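Local coordinates for protein PrgX (Enterococcus faecalis, PDB 2AWI) that acts as the receptor for the peptide sex pheromone cCF10 and probably binds DNA as a repressor in the regulation of conjugation, at residues H140-R145 / G150-I155; T146-I151 / I172-P177; Y176-S181 / L188-V193; H219-K224 / Y231-I236. The protein carries 1 engineered substitution. All blocks are in the same frame, centred on the assembly; numbering follows the deposited sequence.

Interaction 1: H140-R145 / G150-I155. Engineered in segment 150-155: C153 (natural residue Tyr).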
# COMPACT_ATOMS: atom_id res chain seq x y z
N HIS A 140 -14.70 -47.99 -17.82
CA HIS A 140 -14.02 -49.24 -17.50
C HIS A 140 -13.21 -49.14 -16.21
O HIS A 140 -13.13 -50.11 -15.44
CB HIS A 140 -13.12 -49.63 -18.66
CG HIS A 140 -12.32 -50.87 -18.41
ND1 HIS A 140 -11.21 -50.88 -17.59
CD2 HIS A 140 -12.47 -52.14 -18.85
CE1 HIS A 140 -10.71 -52.10 -17.54
NE2 HIS A 140 -11.46 -52.89 -18.29
N LEU A 141 -12.62 -47.98 -15.96
CA LEU A 141 -11.82 -47.79 -14.77
C LEU A 141 -12.61 -47.38 -13.53
O LEU A 141 -12.27 -47.79 -12.43
CB LEU A 141 -10.74 -46.72 -15.02
CG LEU A 141 -9.68 -47.03 -16.09
CD1 LEU A 141 -8.91 -45.76 -16.41
CD2 LEU A 141 -8.76 -48.13 -15.60
N TYR A 142 -13.67 -46.58 -13.72
CA TYR A 142 -14.42 -46.10 -12.56
C TYR A 142 -15.85 -46.55 -12.28
O TYR A 142 -16.39 -46.19 -11.24
CB TYR A 142 -14.36 -44.57 -12.54
CG TYR A 142 -12.96 -44.06 -12.29
CD1 TYR A 142 -12.38 -44.17 -11.03
CD2 TYR A 142 -12.18 -43.54 -13.33
CE1 TYR A 142 -11.06 -43.79 -10.80
CE2 TYR A 142 -10.86 -43.16 -13.12
CZ TYR A 142 -10.31 -43.29 -11.85
OH TYR A 142 -9.00 -42.95 -11.63
N ASP A 143 -16.45 -47.34 -13.16
CA ASP A 143 -17.82 -47.81 -12.95
C ASP A 143 -18.07 -48.66 -11.70
O ASP A 143 -19.18 -48.67 -11.17
CB ASP A 143 -18.32 -48.58 -14.18
CG ASP A 143 -19.01 -47.68 -15.20
OD1 ASP A 143 -19.43 -48.19 -16.26
OD2 ASP A 143 -19.15 -46.47 -14.92
N LYS A 144 -17.05 -49.36 -11.22
CA LYS A 144 -17.23 -50.23 -10.06
C LYS A 144 -16.54 -49.78 -8.78
O LYS A 144 -16.72 -50.40 -7.73
CB LYS A 144 -16.71 -51.64 -10.38
CG LYS A 144 -17.16 -52.19 -11.72
CD LYS A 144 -16.44 -53.50 -12.01
CE LYS A 144 -16.67 -53.96 -13.44
NZ LYS A 144 -15.92 -55.21 -13.74
N ARG A 145 -15.77 -48.70 -8.85
CA ARG A 145 -15.02 -48.19 -7.69
C ARG A 145 -15.83 -47.77 -6.46
O ARG A 145 -16.97 -47.33 -6.58
CB ARG A 145 -14.13 -47.04 -8.15
CG ARG A 145 -13.17 -47.43 -9.28
CD ARG A 145 -12.24 -48.56 -8.82
NE ARG A 145 -11.39 -48.13 -7.70
CZ ARG A 145 -10.33 -47.33 -7.82
NH1 ARG A 145 -9.96 -46.88 -9.02
NH2 ARG A 145 -9.66 -46.98 -6.74
N GLY A 150 -4.24 -42.34 -4.24
CA GLY A 150 -3.50 -41.21 -4.74
C GLY A 150 -3.48 -41.14 -6.26
O GLY A 150 -3.79 -40.11 -6.85
N ILE A 151 -3.13 -42.25 -6.89
CA ILE A 151 -3.05 -42.28 -8.35
C ILE A 151 -4.39 -41.93 -9.02
O ILE A 151 -4.42 -41.45 -10.16
CB ILE A 151 -2.56 -43.66 -8.84
CG1 ILE A 151 -2.39 -43.66 -10.35
CG2 ILE A 151 -3.53 -44.74 -8.40
CD1 ILE A 151 -1.41 -42.62 -10.86
N ASP A 152 -5.50 -42.16 -8.32
CA ASP A 152 -6.81 -41.81 -8.86
C ASP A 152 -6.93 -40.29 -8.92
O ASP A 152 -7.44 -39.73 -9.89
CB ASP A 152 -7.94 -42.39 -7.99
CG ASP A 152 -8.05 -43.89 -8.12
OD1 ASP A 152 -8.18 -44.38 -9.26
OD2 ASP A 152 -8.01 -44.59 -7.08
N CYS A 153 -6.46 -39.62 -7.87
CA CYS A 153 -6.50 -38.16 -7.86
C CYS A 153 -5.48 -37.58 -8.84
O CYS A 153 -5.64 -36.46 -9.31
CB CYS A 153 -6.26 -37.64 -6.44
SG CYS A 153 -7.71 -37.87 -5.37
N GLU A 154 -4.45 -38.36 -9.17
CA GLU A 154 -3.46 -37.89 -10.13
C GLU A 154 -4.14 -37.97 -11.50
O GLU A 154 -4.06 -37.04 -12.30
CB GLU A 154 -2.21 -38.79 -10.10
CG GLU A 154 -1.05 -38.26 -10.93
CD GLU A 154 0.15 -39.19 -10.92
OE1 GLU A 154 0.61 -39.57 -9.82
OE2 GLU A 154 0.64 -39.55 -12.02
N ILE A 155 -4.80 -39.09 -11.75
CA ILE A 155 -5.52 -39.30 -13.01
C ILE A 155 -6.54 -38.19 -13.23
O ILE A 155 -6.61 -37.59 -14.30
CB ILE A 155 -6.24 -40.68 -13.01
CG1 ILE A 155 -5.22 -41.78 -13.30
CG2 ILE A 155 -7.38 -40.68 -14.01
CD1 ILE A 155 -5.77 -43.19 -13.20
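D152 offers its carboxylate to two side chains of 140-145, R145 and Y142. The guanidinium of R145 meets it end-on with two nitrogens: NH2 lies 2.9 Å from D152 OD2 and NH1 3.1 Å from D152 OD1, a two-pronged salt bridge. Both nitrogens approach on the syn side but tilted out of the carboxylate plane, and the two flat groups are turned 49° against each other. Y142 OH donates to the anti lone pair of D152 OD1 over 2.9 Å, coming in from the side away from OD2. The backbone N of F149, at the N-cap of helix 150-159, is a further direct donor, to D152 OD2. The phenol oxygen also rests against I155, whose CD1 is 3.6 Å from Y142 OH, while I155 CG2 stands at the edge of the ring. R145 reaches the carboxylate on a folded chain, bent at chi2 (-60°) and again at chi3 (-63°).

Further out, R145 NH2 also bonds the carbonyl oxygen of T147, and R145 NE forms a salt bridge with E14 of the second subunit. M175 and L107 pack on D152.

Each oxygen of this buried carboxylate therefore accepts two hydrogen bonds. R145 probably offsets its charge, though it is shared with E14 of the second subunit, and D152 would be expected to stay ionised. R145, in the link after helix 128-142, ties that link to the start of helix 150-159 and to the second subunit.

Interaction 2: T146-I151 / I172-P177; sequences TTFFGI and IKPMYP
F148 receives the side chain of M175, a selenomethionine, over one face of its ring. The CH-pi part is made by M175 CG, which sits 3.6 Å from the centroid of the F148 ring and 20° off its normal, shifted toward the rim on the CG side; F148 CG is 3.4 Å from M175 CG. The extended chain (chi2 -179°, chi3 -176°) takes SE and CE out past the CD2 side of the ring, with M175 CE 3.5 Å from F148 CD2.

The selenium contact is Met-aromatic but oblique, with M175 SE 4.8 Å from the centroid of the F148 ring. These groups join two loops of the all-helical C-terminal region: the link leading into helix 150-159, with F149 as N-cap, and the 3-10 turn 173-175 that follows helix 165-172.

P174 supplies the remaining contacts. Its carbonyl oxygen comes obliquely to the ring, with P174 O 3.2 Å from F148 CE1, and the proline ring touches the far end of the phenyl, with P174 CB 4.1 Å from F148 CZ. The turn is held by backbone bonds from M175 N to I172 O and from Y176 N to K173 O. M175 also packs on V156 of helix 150-159.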
# COMPACT_ATOMS: atom_id res chain seq x y z
N THR A 146 -15.22 -47.91 -5.28
CA THR A 146 -15.85 -47.53 -4.01
C THR A 146 -14.87 -46.70 -3.15
O THR A 146 -15.28 -45.89 -2.33
CB THR A 146 -16.31 -48.76 -3.18
OG1 THR A 146 -15.18 -49.43 -2.60
CG2 THR A 146 -17.08 -49.75 -4.05
N THR A 147 -13.58 -46.93 -3.35
CA THR A 147 -12.54 -46.20 -2.62
C THR A 147 -11.47 -45.81 -3.62
O THR A 147 -11.15 -46.57 -4.53
CB THR A 147 -11.87 -47.05 -1.51
OG1 THR A 147 -11.60 -48.37 -2.00
CG2 THR A 147 -12.77 -47.12 -0.30
N PHE A 148 -10.91 -44.62 -3.45
CA PHE A 148 -9.90 -44.15 -4.39
C PHE A 148 -8.54 -43.94 -3.75
O PHE A 148 -8.44 -43.76 -2.54
CB PHE A 148 -10.40 -42.87 -5.05
CG PHE A 148 -11.78 -43.00 -5.61
CD1 PHE A 148 -12.90 -42.94 -4.78
CD2 PHE A 148 -11.97 -43.28 -6.97
CE1 PHE A 148 -14.18 -43.14 -5.28
CE2 PHE A 148 -13.25 -43.49 -7.48
CZ PHE A 148 -14.36 -43.42 -6.63
N PHE A 149 -7.50 -44.00 -4.57
CA PHE A 149 -6.14 -43.85 -4.10
C PHE A 149 -5.45 -42.63 -4.71
O PHE A 149 -6.01 -41.97 -5.58
CB PHE A 149 -5.34 -45.12 -4.41
CG PHE A 149 -6.08 -46.40 -4.10
CD1 PHE A 149 -6.93 -46.97 -5.05
CD2 PHE A 149 -5.97 -47.00 -2.85
CE1 PHE A 149 -7.66 -48.12 -4.75
CE2 PHE A 149 -6.70 -48.16 -2.53
CZ PHE A 149 -7.55 -48.72 -3.49
N GLY A 150 -4.24 -42.34 -4.24
CA GLY A 150 -3.50 -41.21 -4.74
C GLY A 150 -3.48 -41.14 -6.26
O GLY A 150 -3.79 -40.11 -6.85
N ILE A 151 -3.13 -42.25 -6.89
CA ILE A 151 -3.05 -42.28 -8.35
C ILE A 151 -4.39 -41.93 -9.02
O ILE A 151 -4.42 -41.45 -10.16
CB ILE A 151 -2.56 -43.66 -8.84
CG1 ILE A 151 -2.39 -43.66 -10.35
CG2 ILE A 151 -3.53 -44.74 -8.40
CD1 ILE A 151 -1.41 -42.62 -10.86
N ILE A 172 -14.66 -36.73 -10.31
CA ILE A 172 -13.96 -36.21 -9.14
C ILE A 172 -14.78 -36.27 -7.85
O ILE A 172 -14.30 -36.73 -6.82
CB ILE A 172 -13.54 -34.74 -9.35
CG1 ILE A 172 -12.64 -34.62 -10.59
CG2 ILE A 172 -12.82 -34.23 -8.12
CD1 ILE A 172 -12.11 -33.22 -10.85
N LYS A 173 -16.02 -35.79 -7.92
CA LYS A 173 -16.92 -35.74 -6.77
C LYS A 173 -16.90 -36.98 -5.87
O LYS A 173 -16.83 -36.85 -4.65
CB LYS A 173 -18.34 -35.48 -7.25
CG LYS A 173 -18.49 -34.31 -8.20
CD LYS A 173 -18.63 -32.97 -7.48
CE LYS A 173 -18.97 -31.87 -8.48
NZ LYS A 173 -19.41 -30.62 -7.80
N PRO A 174 -16.99 -38.19 -6.46
CA PRO A 174 -16.98 -39.41 -5.65
C PRO A 174 -15.69 -39.69 -4.88
O PRO A 174 -15.64 -40.57 -4.02
CB PRO A 174 -17.30 -40.50 -6.67
CG PRO A 174 -16.76 -39.95 -7.94
CD PRO A 174 -17.18 -38.51 -7.88
N MSE A 175 -14.64 -38.94 -5.20
CA MSE A 175 -13.37 -39.13 -4.53
C MSE A 175 -13.27 -38.27 -3.29
O MSE A 175 -12.41 -38.49 -2.44
CB MSE A 175 -12.22 -38.80 -5.48
CG MSE A 175 -12.14 -39.76 -6.65
SE MSE A 175 -10.68 -39.37 -7.81
CE MSE A 175 -11.03 -40.69 -9.19
N TYR A 176 -14.16 -37.29 -3.16
CA TYR A 176 -14.16 -36.41 -2.01
C TYR A 176 -15.48 -36.48 -1.24
O TYR A 176 -16.50 -36.92 -1.77
CB TYR A 176 -13.89 -34.97 -2.46
CG TYR A 176 -12.49 -34.78 -3.01
CD1 TYR A 176 -12.18 -35.19 -4.30
CD2 TYR A 176 -11.46 -34.28 -2.21
CE1 TYR A 176 -10.87 -35.14 -4.78
CE2 TYR A 176 -10.15 -34.22 -2.68
CZ TYR A 176 -9.86 -34.65 -3.96
OH TYR A 176 -8.56 -34.68 -4.41
N PRO A 177 -15.47 -36.04 0.03
CA PRO A 177 -14.32 -35.48 0.76
C PRO A 177 -13.30 -36.52 1.21
O PRO A 177 -13.59 -37.71 1.26
CB PRO A 177 -14.98 -34.79 1.94
CG PRO A 177 -16.13 -35.69 2.24
CD PRO A 177 -16.69 -35.97 0.86

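Interaction 3: Y176-S181 / L188-V193; sequences YPIVDS and LTIQTV
I178 and I190 mark the closest backbone approach, their CA atoms 8.0 Å apart, where the irregular segment 176-181 runs past one flank of helix 184-203. Y176, followed by a cis peptide bond to P177, turns its phenol end to the helix. Y176 OH donates to I190 O over 2.6 Å, a short bond lying in the carbonyl plane on a lone pair, with a C=O...O angle of 119°. The bond satisfies a buried hydroxyl with a helix backbone oxygen. V193, the next residue but two along the helix, presses on the same group, V193 CB being 3.5 Å from Y176 OH. V193 CG1 stands obliquely to the ring, 4.3 Å from Y176 CE1, and Y212 and Q216 of helix 207-220 pack on Y176 as well.

I178 and I190 mesh as branched aliphatics. The end methyl of I190 fits against both branches of I178, with I190 CD1 3.9 Å from I178 CG1 and equally far from I178 CG2. It gets there because I190 CG1 lies between the backbone N and the carbonyl carbon (chi1 65°), a rotamer uncommon in helices. I178 CD1 turns back to I190 CG2 and CB, and L220 also packs on I178.

Taken whole, the connection between helices 165-172 and 184-203 folds back on the second of them, a buried loop-on-helix packing within the stacked helices of the TPR-family region.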
# COMPACT_ATOMS: atom_id res chain seq x y z
N TYR A 176 -14.16 -37.29 -3.16
CA TYR A 176 -14.16 -36.41 -2.01
C TYR A 176 -15.48 -36.48 -1.24
O TYR A 176 -16.50 -36.92 -1.77
CB TYR A 176 -13.89 -34.97 -2.46
CG TYR A 176 -12.49 -34.78 -3.01
CD1 TYR A 176 -12.18 -35.19 -4.30
CD2 TYR A 176 -11.46 -34.28 -2.21
CE1 TYR A 176 -10.87 -35.14 -4.78
CE2 TYR A 176 -10.15 -34.22 -2.68
CZ TYR A 176 -9.86 -34.65 -3.96
OH TYR A 176 -8.56 -34.68 -4.41
N PRO A 177 -15.47 -36.04 0.03
CA PRO A 177 -14.32 -35.48 0.76
C PRO A 177 -13.30 -36.52 1.21
O PRO A 177 -13.59 -37.71 1.26
CB PRO A 177 -14.98 -34.79 1.94
CG PRO A 177 -16.13 -35.69 2.24
CD PRO A 177 -16.69 -35.97 0.86
N ILE A 178 -12.10 -36.04 1.53
CA ILE A 178 -11.03 -36.91 2.01
C ILE A 178 -11.26 -37.11 3.51
O ILE A 178 -11.65 -36.17 4.22
CB ILE A 178 -9.63 -36.27 1.80
CG1 ILE A 178 -9.41 -35.94 0.31
CG2 ILE A 178 -8.54 -37.21 2.32
CD1 ILE A 178 -9.44 -37.14 -0.62
N VAL A 179 -11.03 -38.33 4.00
CA VAL A 179 -11.23 -38.61 5.41
C VAL A 179 -9.93 -38.91 6.17
O VAL A 179 -9.77 -38.50 7.32
CB VAL A 179 -12.20 -39.81 5.60
CG1 VAL A 179 -13.49 -39.56 4.83
CG2 VAL A 179 -11.55 -41.11 5.13
N ASP A 180 -9.00 -39.60 5.51
CA ASP A 180 -7.73 -39.94 6.14
C ASP A 180 -6.53 -39.49 5.33
O ASP A 180 -6.58 -39.44 4.11
CB ASP A 180 -7.64 -41.46 6.35
CG ASP A 180 -8.69 -41.98 7.30
OD1 ASP A 180 -9.06 -43.16 7.19
OD2 ASP A 180 -9.14 -41.21 8.17
N SER A 181 -5.44 -39.16 6.02
CA SER A 181 -4.20 -38.75 5.37
C SER A 181 -3.33 -39.98 5.29
O SER A 181 -3.20 -40.71 6.26
CB SER A 181 -3.46 -37.70 6.20
OG SER A 181 -2.10 -37.64 5.80
N LEU A 188 -0.29 -34.31 -1.15
CA LEU A 188 -0.04 -33.39 -2.25
C LEU A 188 -0.98 -33.66 -3.42
O LEU A 188 -1.60 -32.75 -3.97
CB LEU A 188 1.40 -33.52 -2.73
CG LEU A 188 2.11 -32.31 -3.36
CD1 LEU A 188 3.10 -32.81 -4.39
CD2 LEU A 188 1.13 -31.37 -4.02
N THR A 189 -1.08 -34.93 -3.79
CA THR A 189 -1.91 -35.36 -4.90
C THR A 189 -3.39 -35.04 -4.74
O THR A 189 -4.04 -34.60 -5.69
CB THR A 189 -1.73 -36.85 -5.11
OG1 THR A 189 -0.34 -37.15 -5.23
CG2 THR A 189 -2.46 -37.29 -6.38
N ILE A 190 -3.94 -35.27 -3.55
CA ILE A 190 -5.34 -35.00 -3.33
C ILE A 190 -5.61 -33.50 -3.33
O ILE A 190 -6.74 -33.06 -3.56
CB ILE A 190 -5.82 -35.61 -2.00
CG1 ILE A 190 -5.11 -34.92 -0.83
CG2 ILE A 190 -5.52 -37.11 -1.99
CD1 ILE A 190 -5.56 -35.42 0.51
N GLN A 191 -4.55 -32.71 -3.10
CA GLN A 191 -4.66 -31.25 -3.08
C GLN A 191 -4.56 -30.64 -4.47
O GLN A 191 -5.24 -29.67 -4.78
CB GLN A 191 -3.56 -30.65 -2.20
CG GLN A 191 -3.92 -30.50 -0.74
CD GLN A 191 -2.71 -30.18 0.13
OE1 GLN A 191 -1.96 -31.07 0.52
NE2 GLN A 191 -2.50 -28.90 0.40
N THR A 192 -3.70 -31.22 -5.30
CA THR A 192 -3.50 -30.72 -6.66
C THR A 192 -4.81 -30.68 -7.43
O THR A 192 -5.09 -29.72 -8.14
CB THR A 192 -2.49 -31.60 -7.42
OG1 THR A 192 -1.25 -31.65 -6.69
CG2 THR A 192 -2.21 -31.04 -8.81
N VAL A 193 -5.62 -31.73 -7.26
CA VAL A 193 -6.91 -31.84 -7.93
C VAL A 193 -7.77 -30.64 -7.62
O VAL A 193 -8.28 -29.99 -8.52
CB VAL A 193 -7.69 -33.10 -7.46
CG1 VAL A 193 -9.06 -33.11 -8.11
CG2 VAL A 193 -6.93 -34.36 -7.79

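Interaction 4: H219-K224 / Y231-I236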
# COMPACT_ATOMS: atom_id res chain seq x y z
N HIS A 219 -11.72 -28.42 4.13
CA HIS A 219 -12.00 -29.55 4.99
C HIS A 219 -10.73 -30.36 5.25
O HIS A 219 -10.57 -30.96 6.32
CB HIS A 219 -13.05 -30.46 4.36
CG HIS A 219 -13.30 -31.70 5.15
ND1 HIS A 219 -13.80 -31.67 6.44
CD2 HIS A 219 -13.05 -33.00 4.88
CE1 HIS A 219 -13.84 -32.90 6.92
NE2 HIS A 219 -13.39 -33.73 5.99
N LEU A 220 -9.83 -30.40 4.26
CA LEU A 220 -8.58 -31.13 4.40
C LEU A 220 -7.82 -30.67 5.65
O LEU A 220 -7.12 -31.46 6.27
CB LEU A 220 -7.68 -30.91 3.18
CG LEU A 220 -8.09 -31.47 1.82
CD1 LEU A 220 -6.93 -31.28 0.84
CD2 LEU A 220 -8.44 -32.95 1.93
N LYS A 221 -7.98 -29.40 6.00
CA LYS A 221 -7.31 -28.83 7.17
C LYS A 221 -7.80 -29.37 8.51
O LYS A 221 -7.24 -29.02 9.55
CB LYS A 221 -7.42 -27.30 7.16
CG LYS A 221 -6.70 -26.62 6.00
CD LYS A 221 -6.96 -25.12 5.96
CE LYS A 221 -6.23 -24.47 4.79
NZ LYS A 221 -6.61 -23.03 4.59
N THR A 222 -8.83 -30.21 8.50
CA THR A 222 -9.36 -30.77 9.74
C THR A 222 -8.86 -32.19 9.92
O THR A 222 -9.07 -32.80 10.98
CB THR A 222 -10.91 -30.82 9.74
OG1 THR A 222 -11.36 -31.65 8.67
CG2 THR A 222 -11.50 -29.42 9.58
N ILE A 223 -8.20 -32.72 8.90
CA ILE A 223 -7.68 -34.08 8.95
C ILE A 223 -6.43 -34.20 9.82
O ILE A 223 -5.55 -33.34 9.81
CB ILE A 223 -7.36 -34.59 7.53
CG1 ILE A 223 -8.66 -34.67 6.71
CG2 ILE A 223 -6.71 -35.97 7.60
CD1 ILE A 223 -8.44 -35.01 5.24
N LYS A 224 -6.38 -35.29 10.58
CA LYS A 224 -5.27 -35.58 11.47
C LYS A 224 -3.99 -35.88 10.70
O LYS A 224 -3.98 -36.72 9.80
CB LYS A 224 -5.63 -36.77 12.36
CG LYS A 224 -4.50 -37.30 13.22
CD LYS A 224 -4.87 -38.66 13.80
CE LYS A 224 -3.72 -39.26 14.59
NZ LYS A 224 -3.99 -40.67 14.99
N TYR A 231 2.00 -23.38 -0.69
CA TYR A 231 1.81 -22.66 -1.94
C TYR A 231 0.35 -22.78 -2.40
O TYR A 231 -0.24 -21.82 -2.88
CB TYR A 231 2.74 -23.22 -3.03
CG TYR A 231 4.21 -23.06 -2.72
CD1 TYR A 231 4.77 -21.80 -2.49
CD2 TYR A 231 5.06 -24.17 -2.70
CE1 TYR A 231 6.14 -21.66 -2.25
CE2 TYR A 231 6.42 -24.03 -2.46
CZ TYR A 231 6.95 -22.78 -2.24
OH TYR A 231 8.30 -22.66 -2.00
N TYR A 232 -0.21 -23.98 -2.25
CA TYR A 232 -1.59 -24.24 -2.63
C TYR A 232 -2.55 -23.47 -1.72
O TYR A 232 -3.56 -22.95 -2.18
CB TYR A 232 -1.89 -25.74 -2.51
CG TYR A 232 -1.33 -26.61 -3.62
CD1 TYR A 232 -1.50 -27.99 -3.59
CD2 TYR A 232 -0.66 -26.06 -4.72
CE1 TYR A 232 -1.02 -28.81 -4.62
CE2 TYR A 232 -0.17 -26.88 -5.76
CZ TYR A 232 -0.36 -28.25 -5.70
OH TYR A 232 0.09 -29.06 -6.71
N ASP A 233 -2.22 -23.40 -0.44
CA ASP A 233 -3.06 -22.70 0.53
C ASP A 233 -3.12 -21.22 0.19
O ASP A 233 -4.11 -20.54 0.45
CB ASP A 233 -2.49 -22.91 1.94
CG ASP A 233 -3.42 -22.40 3.02
OD1 ASP A 233 -4.64 -22.34 2.78
OD2 ASP A 233 -2.92 -22.06 4.11
N LEU A 234 -2.04 -20.73 -0.40
CA LEU A 234 -1.92 -19.33 -0.77
C LEU A 234 -2.69 -19.06 -2.07
O LEU A 234 -3.44 -18.10 -2.18
CB LEU A 234 -0.44 -19.00 -0.95
CG LEU A 234 0.09 -17.58 -0.76
CD1 LEU A 234 -0.36 -17.05 0.59
CD2 LEU A 234 1.62 -17.61 -0.84
N GLU A 235 -2.49 -19.94 -3.05
CA GLU A 235 -3.13 -19.80 -4.35
C GLU A 235 -4.64 -20.02 -4.26
O GLU A 235 -5.42 -19.26 -4.83
CB GLU A 235 -2.51 -20.78 -5.34
CG GLU A 235 -3.15 -20.77 -6.71
CD GLU A 235 -2.29 -21.49 -7.73
OE1 GLU A 235 -1.39 -22.24 -7.30
OE2 GLU A 235 -2.52 -21.31 -8.95
N ILE A 236 -5.04 -21.07 -3.55
CA ILE A 236 -6.44 -21.39 -3.36
C ILE A 236 -7.15 -20.27 -2.61
O ILE A 236 -8.31 -19.96 -2.89
CB ILE A 236 -6.61 -22.72 -2.60
CG1 ILE A 236 -6.34 -23.89 -3.55
CG2 ILE A 236 -8.00 -22.82 -1.98
CD1 ILE A 236 -6.48 -25.25 -2.92
O HOH W 1 -4.46 -22.00 6.56
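K221 NZ is gripped by several acceptors: it donates to D233 OD1 over 2.8 Å in a salt bridge, forms a second salt bridge with E218 OE1, and gives a hydrogen bond to a water 3.1 Å from NZ. That water donates in turn to D233 OD2, 2.9 Å away, so the lysine reaches one carboxylate oxygen directly and the other through the water. The ammonium meets D233 OD1 on the syn side but 33° out of the carboxylate plane.

The lysine chain is extended beyond CG, carrying the charge straight across from the type I beta turn L220-I223, and it crosses the aspartate side chain at about a right angle. K221 CE follows alongside, 3.3 Å from D233 OD1. D233 has its CG anti to the backbone N (chi1 -171°), which swings the carboxylate out to meet the amine. D233 OD2 has a further partner, Y231 OH of the second subunit, and the exchange is mutual, because Y231 OH bonds D233 OD2 of that subunit. With two acidic groups near one amine, the lysine is probably kept protonated.

Within the turn that carries K221, T222 OG1 and T222 N both bond H219 O.

F217 of helix 207-220 packs on D233 and I236 of helix 230-248, so these two successive helices also meet through apolar contacts beside the salt bridge, while I267 of the second subunit packs on both K221 and D233.

How the interactions relate
The four contacts follow one another along the C-terminal region. Interactions 1 and 2, with centres about 7 Å apart, share G150 and I151, and Y142 CE1 is 3.5 Å from M175 CE. Interaction 2 passes into interaction 3, about 8 Å away between centres, through Y176 and P177. The engineered C153 of interaction 1 lies beside interaction 3, its SG 3.4 Å from Y176 OH. Interactions 3 and 4, about 10 Å apart between centres, meet through a probable hydrogen bond of 2.9 Å between T192 OG1 and Y232 OH. Interactions 1 and 4 do not touch, yet both have polar bonds to the second subunit.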